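Local coordinates for UPF0062 protein MJ1593 (Methanocaldococcus jannaschii, PDB 2YX5) that is of unknown function but belongs to the UPF0062 (PurS-like) family and forms a four-chain assembly of small alpha+beta subunits, at residues R24-N27 / N33-E36; E61-L66 / Y75-E80. One frame throughout, in Å; residues are numbered along the deposited sequence.

In the fold
Contacts 1 and 2 come one after the other along the chain: contact 1 closes at residue 36, at the start of strand 34-47, before contact 2 opens on helix 52-67, the next helix. Their centres lie 31 Å apart, on opposite sides of the chain's centre, and their nearest atoms are about 14 Å from each other. They are joined through one antiparallel sheet of order 34-47, 2-10, 73-81. Contact 1 brings the end of helix 17-28 against the start of one outermost strand; contact 2 lays helix 52-67 over the other. Both also reach the second subunit, where Leu26 and Met62 of neighbouring copies pack together.

Contact 1: residues R24-N27 / N33-E36; sequences RALN and NVKE
Leu26 and Val34 meet through methyl groups where the end of helix 17-28 lies beside the start of strand 34-47. Leu26 holds CG anti to its carbonyl carbon (chi1 -80°) and then runs extended to CD1, the branch that makes the contact. This methyl lies 4.0 Å from Val34 CG1 and 4.2 Å from Val34 CG2, so it faces the fork of the valine and does not favour one prong strongly. Val34 offers both prongs because CG1 stands anti to the backbone N (chi1 -178°) while CG2 lies beside that nitrogen; the two side chains meet at a slant.

Asn27, the next helix residue, is directed to the backbone carbonyl of Val34. Its CB does not aim straight at the strand, yet the end of the side chain comes up to Val34, with Asn27 CG 4.0 Å from Val34 O. Val34 is thus met at its methyls by Leu26 and at its carbonyl oxygen by the end of Asn27. The contact is small, 138 Å² in all, and its hydrophobic part is the Leu26-Val34 pair. It closes the short helix-turn-strand connection between helix 17-28 and strand 34-47 of this alpha+beta fold.

Beyond the two segments, the turn between helix and strand adds Phe31 against Leu26 and Asn32 against Asn27. Leu26 also packs on Met62 of the second subunit, and Val34 on Ile45 of that same chain. Val34 and Glu36 pair in an antiparallel ladder with a strand of the second subunit, so strand 34-47 carries the sheet across the interface beside helix 17-28.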
# COMPACT_ATOMS: atom_id res chain seq x y z
N ARG A 24 -6.87 13.15 9.89
CA ARG A 24 -7.92 14.07 9.48
C ARG A 24 -9.27 13.39 9.21
O ARG A 24 -10.32 13.88 9.66
CB ARG A 24 -7.41 14.89 8.29
CG ARG A 24 -6.27 15.82 8.72
CD ARG A 24 -5.62 16.50 7.54
NE ARG A 24 -4.52 17.39 7.91
CZ ARG A 24 -3.33 17.00 8.34
NH1 ARG A 24 -3.05 15.70 8.47
NH2 ARG A 24 -2.40 17.90 8.63
N ALA A 25 -9.26 12.26 8.52
CA ALA A 25 -10.50 11.57 8.27
C ALA A 25 -11.07 11.11 9.61
O ALA A 25 -12.29 11.04 9.78
CB ALA A 25 -10.26 10.36 7.37
N LEU A 26 -10.20 10.79 10.57
CA LEU A 26 -10.70 10.35 11.88
C LEU A 26 -11.33 11.51 12.65
O LEU A 26 -12.39 11.36 13.25
CB LEU A 26 -9.59 9.72 12.70
CG LEU A 26 -9.32 8.29 12.28
CD1 LEU A 26 -8.15 7.72 13.08
CD2 LEU A 26 -10.59 7.48 12.48
N ASN A 27 -10.67 12.66 12.64
CA ASN A 27 -11.21 13.82 13.31
C ASN A 27 -12.50 14.21 12.61
O ASN A 27 -13.49 14.57 13.25
CB ASN A 27 -10.23 14.98 13.28
CG ASN A 27 -8.99 14.71 14.09
OD1 ASN A 27 -9.02 13.98 15.09
ND2 ASN A 27 -7.88 15.31 13.68
N ASN A 33 -10.43 12.92 19.74
CA ASN A 33 -9.47 12.38 20.73
C ASN A 33 -8.17 12.02 20.00
O ASN A 33 -7.05 12.16 20.59
CB ASN A 33 -10.03 11.08 21.32
CG ASN A 33 -10.72 11.34 22.60
OD1 ASN A 33 -10.24 12.20 23.40
ND2 ASN A 33 -11.84 10.63 22.86
N VAL A 34 -8.32 11.54 18.76
CA VAL A 34 -7.17 11.14 17.97
C VAL A 34 -6.32 12.36 17.72
O VAL A 34 -6.75 13.34 17.09
CB VAL A 34 -7.58 10.48 16.64
CG1 VAL A 34 -6.34 10.03 15.86
CG2 VAL A 34 -8.49 9.28 16.92
N LYS A 35 -5.09 12.31 18.22
CA LYS A 35 -4.19 13.43 18.08
C LYS A 35 -3.11 13.25 17.03
O LYS A 35 -2.59 14.23 16.50
CB LYS A 35 -3.56 13.74 19.45
CG LYS A 35 -4.53 14.41 20.41
CD LYS A 35 -4.93 15.79 19.90
CE LYS A 35 -5.86 16.51 20.87
NZ LYS A 35 -5.94 17.96 20.56
N GLU A 36 -2.78 12.01 16.72
CA GLU A 36 -1.74 11.74 15.74
C GLU A 36 -1.78 10.30 15.26
O GLU A 36 -2.06 9.39 16.04
CB GLU A 36 -0.40 12.05 16.38
CG GLU A 36 0.79 11.77 15.51
CD GLU A 36 2.06 12.21 16.19
OE1 GLU A 36 2.11 13.37 16.63
OE2 GLU A 36 3.00 11.40 16.29

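Contact 2: residues E61-L66 / Y75-E80; sequences EMCKKL and YEIKVE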
# COMPACT_ATOMS: atom_id res chain seq x y z
N GLU A 61 20.19 -8.59 5.22
CA GLU A 61 20.59 -8.58 3.82
C GLU A 61 19.38 -8.45 2.89
O GLU A 61 19.44 -7.73 1.89
CB GLU A 61 21.34 -9.86 3.49
CG GLU A 61 22.80 -9.77 3.78
CD GLU A 61 23.45 -8.72 2.93
OE1 GLU A 61 23.37 -8.85 1.68
OE2 GLU A 61 24.04 -7.77 3.51
N MET A 62 18.30 -9.17 3.19
CA MET A 62 17.08 -9.11 2.38
C MET A 62 16.61 -7.66 2.27
O MET A 62 16.24 -7.20 1.20
CB MET A 62 15.98 -9.95 3.02
CG MET A 62 16.27 -11.44 3.04
SD MET A 62 15.03 -12.31 4.04
CE MET A 62 16.02 -13.59 4.89
N CYS A 63 16.64 -6.97 3.40
CA CYS A 63 16.24 -5.58 3.50
C CYS A 63 17.18 -4.74 2.64
O CYS A 63 16.74 -3.97 1.79
CB CYS A 63 16.36 -5.08 4.95
SG CYS A 63 15.05 -5.57 6.09
N LYS A 64 18.47 -4.92 2.91
CA LYS A 64 19.52 -4.18 2.23
C LYS A 64 19.44 -4.28 0.74
O LYS A 64 19.69 -3.30 0.06
CB LYS A 64 20.91 -4.63 2.67
CG LYS A 64 22.04 -3.82 2.04
CD LYS A 64 23.41 -4.41 2.32
CE LYS A 64 23.68 -4.52 3.82
NZ LYS A 64 23.65 -3.20 4.49
N LYS A 65 19.11 -5.45 0.21
CA LYS A 65 19.05 -5.56 -1.23
C LYS A 65 17.68 -5.75 -1.90
O LYS A 65 17.61 -5.97 -3.11
CB LYS A 65 20.02 -6.64 -1.71
CG LYS A 65 19.72 -8.03 -1.22
CD LYS A 65 20.65 -9.06 -1.89
CE LYS A 65 22.14 -8.76 -1.67
NZ LYS A 65 23.00 -9.78 -2.34
N LEU A 66 16.59 -5.65 -1.15
CA LEU A 66 15.27 -5.79 -1.76
C LEU A 66 14.14 -5.09 -1.02
O LEU A 66 13.55 -4.14 -1.53
CB LEU A 66 14.87 -7.26 -1.93
CG LEU A 66 13.56 -7.43 -2.70
CD1 LEU A 66 13.73 -6.86 -4.10
CD2 LEU A 66 13.15 -8.88 -2.77
N TYR A 75 13.99 0.81 8.90
CA TYR A 75 13.41 -0.50 9.18
C TYR A 75 14.02 -1.12 10.42
O TYR A 75 15.09 -0.72 10.84
CB TYR A 75 13.57 -1.43 7.97
CG TYR A 75 14.99 -1.80 7.65
CD1 TYR A 75 15.65 -2.80 8.37
CD2 TYR A 75 15.70 -1.12 6.67
CE1 TYR A 75 16.99 -3.12 8.11
CE2 TYR A 75 17.05 -1.44 6.39
CZ TYR A 75 17.68 -2.44 7.11
OH TYR A 75 19.00 -2.76 6.82
N GLU A 76 13.32 -2.07 11.02
CA GLU A 76 13.83 -2.76 12.19
C GLU A 76 13.42 -4.23 12.12
O GLU A 76 12.36 -4.56 11.61
CB GLU A 76 13.36 -2.11 13.48
CG GLU A 76 11.89 -1.76 13.57
CD GLU A 76 11.54 -1.15 14.93
OE1 GLU A 76 11.69 -1.86 15.96
OE2 GLU A 76 11.11 0.04 14.96
N ILE A 77 14.29 -5.10 12.65
CA ILE A 77 14.09 -6.55 12.62
C ILE A 77 14.08 -7.29 13.96
O ILE A 77 15.02 -7.20 14.75
CB ILE A 77 15.17 -7.20 11.72
CG1 ILE A 77 15.20 -6.51 10.35
CG2 ILE A 77 14.91 -8.70 11.59
CD1 ILE A 77 16.53 -6.63 9.64
N LYS A 78 13.02 -8.04 14.19
CA LYS A 78 12.87 -8.85 15.40
C LYS A 78 12.83 -10.31 14.94
O LYS A 78 12.11 -10.64 14.00
CB LYS A 78 11.57 -8.49 16.12
CG LYS A 78 11.49 -7.02 16.51
CD LYS A 78 10.04 -6.52 16.63
CE LYS A 78 10.01 -4.99 16.81
NZ LYS A 78 8.63 -4.44 16.80
N VAL A 79 13.62 -11.16 15.58
CA VAL A 79 13.65 -12.58 15.21
C VAL A 79 13.28 -13.43 16.42
O VAL A 79 13.90 -13.33 17.48
CB VAL A 79 15.07 -12.99 14.70
CG1 VAL A 79 15.11 -14.47 14.39
CG2 VAL A 79 15.42 -12.20 13.46
N GLU A 80 12.26 -14.25 16.27
CA GLU A 80 11.83 -15.13 17.34
C GLU A 80 11.89 -16.56 16.85
O GLU A 80 11.47 -16.84 15.73
CB GLU A 80 10.40 -14.83 17.75
CG GLU A 80 10.19 -13.51 18.43
CD GLU A 80 8.75 -13.31 18.84
OE1 GLU A 80 7.88 -13.41 17.94
OE2 GLU A 80 8.48 -13.08 20.04
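With SG anti to the carbonyl carbon (chi1 -77°), Cys63 points its thiol from helix 52-67 to the sheet, where Tyr75 holds CG between its backbone N and carbonyl carbon (chi1 66°), which turns one ring face to the cysteine. The result is a sulfur-aromatic contact within a helix-on-sheet layer of this alpha+beta fold; segments 61-66 and 75-80 run roughly antiparallel (153°), their axes 10.3 Å apart at closest approach.

Both heavy atoms of the cysteine side chain lie over the ring: SG is 3.9 Å from the Tyr75 centroid, and CB, in a CH-pi contact, is 3.8 Å from it. They divide the face between them, the sulfur above the CD1-CE1 side and CB toward CZ and the hydroxyl end.

Two residues along the strand, Ile77 sends its CG1 branch out to CD1 and touches the same sulfur, which thus bridges an aromatic and an aliphatic neighbour. Val6 of the central strand 2-10 also packs against Cys63, while Ile77 touches Val59 one turn earlier on the helix. At the closest point of the contact, Cys63 SG stands 3.6 Å from Tyr75 CD1.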